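Local coordinates for protein cellulase (Clostridium cellulovorans, PDB 6UI3) that probably hydrolyses internal beta-1,4-glucosidic bonds of cellulose and related plant polysaccharides, as the catalytic family 5 glycoside hydrolase module of a larger protein, at residues 261-274 and 290-304. Residues are numbered along the deposited sequence; the frame is centred on the assembly and turned at random.
Unlike the reference sequence in segment 261-274: Q271 (reference Glu).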
# COMPACT_ATOMS: atom_id res chain seq x y z
N VAL A 261 16.36 -6.99 -1.30
CA VAL A 261 16.30 -7.40 -2.71
C VAL A 261 17.47 -8.30 -3.07
O VAL A 261 17.30 -9.33 -3.73
CB VAL A 261 16.22 -6.17 -3.63
CG1 VAL A 261 16.16 -6.60 -5.11
CG2 VAL A 261 15.01 -5.32 -3.30
N LYS A 262 18.68 -7.94 -2.62
CA LYS A 262 19.86 -8.76 -2.90
C LYS A 262 19.79 -10.11 -2.22
O LYS A 262 20.52 -11.03 -2.60
CB LYS A 262 21.13 -8.00 -2.48
CG LYS A 262 21.52 -6.94 -3.49
CD LYS A 262 22.63 -6.01 -3.01
CE LYS A 262 23.85 -6.72 -2.51
NZ LYS A 262 24.93 -5.70 -2.25
N LYS A 263 18.95 -10.26 -1.20
CA LYS A 263 18.73 -11.54 -0.54
C LYS A 263 17.54 -12.29 -1.13
O LYS A 263 17.09 -13.28 -0.53
CB LYS A 263 18.59 -11.34 0.97
CG LYS A 263 19.81 -10.62 1.58
CD LYS A 263 19.78 -10.61 3.10
CE LYS A 263 20.62 -9.48 3.70
NZ LYS A 263 19.92 -8.77 4.84
N GLY A 264 17.02 -11.84 -2.27
CA GLY A 264 15.95 -12.52 -2.96
C GLY A 264 14.56 -12.19 -2.49
O GLY A 264 13.62 -12.92 -2.84
N ILE A 265 14.37 -11.12 -1.73
CA ILE A 265 13.06 -10.72 -1.22
C ILE A 265 12.70 -9.38 -1.84
O ILE A 265 13.38 -8.37 -1.59
CB ILE A 265 13.07 -10.64 0.31
CG1 ILE A 265 13.45 -12.01 0.89
CG2 ILE A 265 11.70 -10.18 0.82
CD1 ILE A 265 13.63 -12.03 2.39
N PRO A 266 11.67 -9.31 -2.68
CA PRO A 266 11.34 -8.04 -3.32
C PRO A 266 10.73 -7.05 -2.34
O PRO A 266 10.18 -7.43 -1.30
CB PRO A 266 10.33 -8.45 -4.40
CG PRO A 266 9.71 -9.70 -3.89
CD PRO A 266 10.77 -10.40 -3.09
N VAL A 267 10.81 -5.77 -2.71
CA VAL A 267 10.24 -4.66 -1.95
C VAL A 267 9.26 -3.91 -2.84
O VAL A 267 9.54 -3.64 -4.01
CB VAL A 267 11.36 -3.71 -1.46
CG1 VAL A 267 10.78 -2.52 -0.72
CG2 VAL A 267 12.36 -4.45 -0.57
N ILE A 268 8.11 -3.56 -2.27
CA ILE A 268 7.11 -2.71 -2.92
C ILE A 268 7.02 -1.41 -2.13
O ILE A 268 6.84 -1.44 -0.90
CB ILE A 268 5.74 -3.42 -2.97
CG1 ILE A 268 5.81 -4.64 -3.89
CG2 ILE A 268 4.66 -2.48 -3.44
CD1 ILE A 268 4.70 -5.65 -3.67
N ILE A 269 7.15 -0.28 -2.81
CA ILE A 269 6.87 1.02 -2.21
C ILE A 269 5.35 1.23 -2.30
O ILE A 269 4.83 1.80 -3.28
CB ILE A 269 7.68 2.16 -2.85
CG1 ILE A 269 9.17 1.84 -2.84
CG2 ILE A 269 7.39 3.47 -2.13
CD1 ILE A 269 9.79 1.65 -1.50
N GLY A 270 4.65 0.73 -1.29
CA GLY A 270 3.20 0.72 -1.31
C GLY A 270 2.58 2.09 -1.18
O GLY A 270 1.39 2.25 -1.53
N GLN A 271 3.33 3.07 -0.66
CA GLN A 271 2.90 4.47 -0.65
C GLN A 271 4.10 5.38 -0.81
O GLN A 271 5.10 5.21 -0.10
CB GLN A 271 2.21 4.88 0.67
CG GLN A 271 0.97 4.07 1.02
CD GLN A 271 0.29 4.48 2.31
OE1 GLN A 271 -0.54 3.75 2.85
NE2 GLN A 271 0.62 5.64 2.79
N PHE A 272 3.96 6.38 -1.67
CA PHE A 272 4.84 7.54 -1.71
C PHE A 272 4.04 8.66 -2.37
O PHE A 272 3.00 8.43 -2.98
CB PHE A 272 6.14 7.29 -2.49
CG PHE A 272 6.02 7.53 -3.98
CD1 PHE A 272 5.21 6.75 -4.77
CD2 PHE A 272 6.74 8.55 -4.61
CE1 PHE A 272 5.08 6.99 -6.13
CE2 PHE A 272 6.63 8.77 -5.96
CZ PHE A 272 5.81 8.00 -6.71
N ALA A 273 4.55 9.89 -2.23
CA ALA A 273 4.00 11.06 -2.91
C ALA A 273 4.87 12.25 -2.51
O ALA A 273 5.72 12.15 -1.62
CB ALA A 273 2.55 11.34 -2.54
N ILE A 274 4.64 13.39 -3.18
CA ILE A 274 5.17 14.68 -2.76
C ILE A 274 4.01 15.67 -2.76
O ILE A 274 3.35 15.87 -3.78
CB ILE A 274 6.36 15.17 -3.61
CG1 ILE A 274 6.76 16.60 -3.20
CG2 ILE A 274 6.10 15.03 -5.11
CD1 ILE A 274 8.13 17.03 -3.67
N TYR A 290 12.67 9.77 -7.93
CA TYR A 290 12.22 8.74 -7.00
C TYR A 290 11.90 7.45 -7.73
O TYR A 290 12.40 6.38 -7.37
CB TYR A 290 10.98 9.27 -6.26
CG TYR A 290 10.54 8.47 -5.06
CD1 TYR A 290 9.97 7.20 -5.21
CD2 TYR A 290 10.68 8.98 -3.79
CE1 TYR A 290 9.58 6.47 -4.11
CE2 TYR A 290 10.28 8.24 -2.68
CZ TYR A 290 9.72 6.99 -2.85
OH TYR A 290 9.30 6.22 -1.77
N VAL A 291 11.06 7.53 -8.76
CA VAL A 291 10.67 6.32 -9.47
C VAL A 291 11.87 5.71 -10.19
O VAL A 291 12.01 4.48 -10.25
CB VAL A 291 9.46 6.56 -10.38
CG1 VAL A 291 9.12 5.31 -11.18
CG2 VAL A 291 8.26 6.99 -9.55
N SER A 292 12.74 6.54 -10.78
CA SER A 292 13.93 5.99 -11.43
C SER A 292 14.78 5.21 -10.44
O SER A 292 15.27 4.11 -10.75
CB SER A 292 14.75 7.11 -12.05
OG SER A 292 15.97 6.59 -12.56
N THR A 293 15.00 5.76 -9.25
CA THR A 293 15.83 5.11 -8.25
C THR A 293 15.19 3.80 -7.79
O THR A 293 15.86 2.77 -7.70
CB THR A 293 16.04 6.06 -7.06
OG1 THR A 293 16.66 7.27 -7.53
CG2 THR A 293 16.95 5.43 -6.02
N ALA A 294 13.89 3.83 -7.48
CA ALA A 294 13.20 2.61 -7.08
C ALA A 294 13.25 1.55 -8.17
O ALA A 294 13.43 0.35 -7.89
CB ALA A 294 11.74 2.96 -6.76
N THR A 295 13.04 1.95 -9.42
CA THR A 295 13.02 1.01 -10.53
C THR A 295 14.38 0.34 -10.70
O THR A 295 14.45 -0.83 -11.10
CB THR A 295 12.56 1.73 -11.81
OG1 THR A 295 11.24 2.27 -11.61
CG2 THR A 295 12.50 0.80 -13.01
N ALA A 296 15.47 1.05 -10.40
CA ALA A 296 16.81 0.47 -10.47
C ALA A 296 16.95 -0.75 -9.56
O ALA A 296 17.79 -1.62 -9.83
CB ALA A 296 17.85 1.53 -10.12
N TYR A 297 16.15 -0.82 -8.49
CA TYR A 297 16.17 -1.94 -7.55
C TYR A 297 14.88 -2.77 -7.62
O TYR A 297 14.59 -3.54 -6.69
CB TYR A 297 16.49 -1.45 -6.14
CG TYR A 297 17.77 -0.65 -6.14
CD1 TYR A 297 18.99 -1.25 -6.41
CD2 TYR A 297 17.76 0.72 -5.94
CE1 TYR A 297 20.17 -0.50 -6.46
CE2 TYR A 297 18.93 1.47 -5.98
CZ TYR A 297 20.14 0.85 -6.26
OH TYR A 297 21.32 1.57 -6.31
N GLY A 298 14.14 -2.66 -8.72
CA GLY A 298 12.98 -3.50 -8.94
C GLY A 298 11.80 -3.24 -8.02
O GLY A 298 10.99 -4.15 -7.80
N MET A 299 11.67 -2.02 -7.49
CA MET A 299 10.62 -1.72 -6.54
C MET A 299 9.50 -0.92 -7.19
O MET A 299 9.72 0.25 -7.56
CB MET A 299 11.21 -0.94 -5.36
CG MET A 299 12.38 -1.67 -4.74
SD MET A 299 13.15 -0.79 -3.38
CE MET A 299 14.56 -1.79 -3.02
N PRO A 300 8.31 -1.48 -7.33
CA PRO A 300 7.19 -0.68 -7.84
C PRO A 300 6.82 0.40 -6.84
O PRO A 300 6.94 0.23 -5.62
CB PRO A 300 6.05 -1.68 -8.02
CG PRO A 300 6.50 -2.94 -7.47
CD PRO A 300 7.92 -2.88 -7.06
N CYS A 301 6.37 1.54 -7.37
CA CYS A 301 5.98 2.71 -6.59
C CYS A 301 4.50 3.00 -6.78
O CYS A 301 4.02 3.07 -7.92
CB CYS A 301 6.78 3.94 -7.01
SG CYS A 301 8.55 3.80 -6.71
N LEU A 302 3.78 3.16 -5.68
CA LEU A 302 2.35 3.43 -5.70
C LEU A 302 2.08 4.79 -5.08
O LEU A 302 2.25 4.98 -3.88
CB LEU A 302 1.61 2.34 -4.92
CG LEU A 302 1.55 0.94 -5.52
CD1 LEU A 302 2.84 0.25 -5.74
CD2 LEU A 302 0.68 0.06 -4.63
N TRP A 303 1.65 5.75 -5.90
CA TRP A 303 1.35 7.10 -5.43
C TRP A 303 0.12 7.09 -4.52
O TRP A 303 -0.89 6.44 -4.83
CB TRP A 303 1.11 8.02 -6.63
CG TRP A 303 0.84 9.47 -6.26
CD1 TRP A 303 -0.34 9.98 -5.82
CD2 TRP A 303 1.74 10.58 -6.34
NE1 TRP A 303 -0.22 11.32 -5.59
CE2 TRP A 303 1.04 11.73 -5.91
CE3 TRP A 303 3.07 10.72 -6.71
CZ2 TRP A 303 1.63 12.98 -5.85
CZ3 TRP A 303 3.65 11.98 -6.67
CH2 TRP A 303 2.91 13.09 -6.26
N TRP A 304 0.20 7.83 -3.42
CA TRP A 304 -0.95 8.00 -2.51
C TRP A 304 -1.85 9.13 -3.02
O TRP A 304 -1.51 10.30 -2.88
CB TRP A 304 -0.49 8.32 -1.09
CG TRP A 304 -1.66 8.47 -0.15
CD1 TRP A 304 -2.26 9.63 0.25
CD2 TRP A 304 -2.39 7.41 0.47
NE1 TRP A 304 -3.33 9.36 1.07
CE2 TRP A 304 -3.42 8.00 1.23
CE3 TRP A 304 -2.28 6.02 0.46
CZ2 TRP A 304 -4.32 7.25 1.96
CZ3 TRP A 304 -3.16 5.28 1.19
CH2 TRP A 304 -4.17 5.89 1.94
O HOH W 1 12.22 -5.34 -5.43
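F272 lies against the Y290 ring in an offset stack, centroids 4.4 Å apart and planes at 21°, with CD2 over the tyrosine's centre. With CG set between the backbone N and carbonyl carbon (chi1 87°), its ring is turned toward helix 280-296, where V291 CG2 meets CZ. C301 SG stands above the face that Y290 stacks on, 4.9 Å from the F272 centroid; the edge of W303 meets the other face, planes at 80°. A273 CB makes a CH-pi contact over W303, 3.8 Å from the six-membered ring centroid; so small a side chain lets the backbone approach the indole. F272, C301, Y290 and V291 fill the space between helix and sheet in the last beta-alpha-beta unit of a TIM barrel. I269 N bonds to P300 O (2.9 Å) and L302 N to I269 O; past a beta bulge, F272 N reaches L302 O and W304 N F272 O. Flexible, unbranched M299 runs beside V267. Q271, where the reference has Glu, lies beside W304 and bonds through OE1 to R64; family 5 enzymes carry their glutamate nucleophile at this strand-seven end, consistent with an active-site position. Further out, A223 O holds the Y290 hydroxyl and L316 O the W303 indole NH.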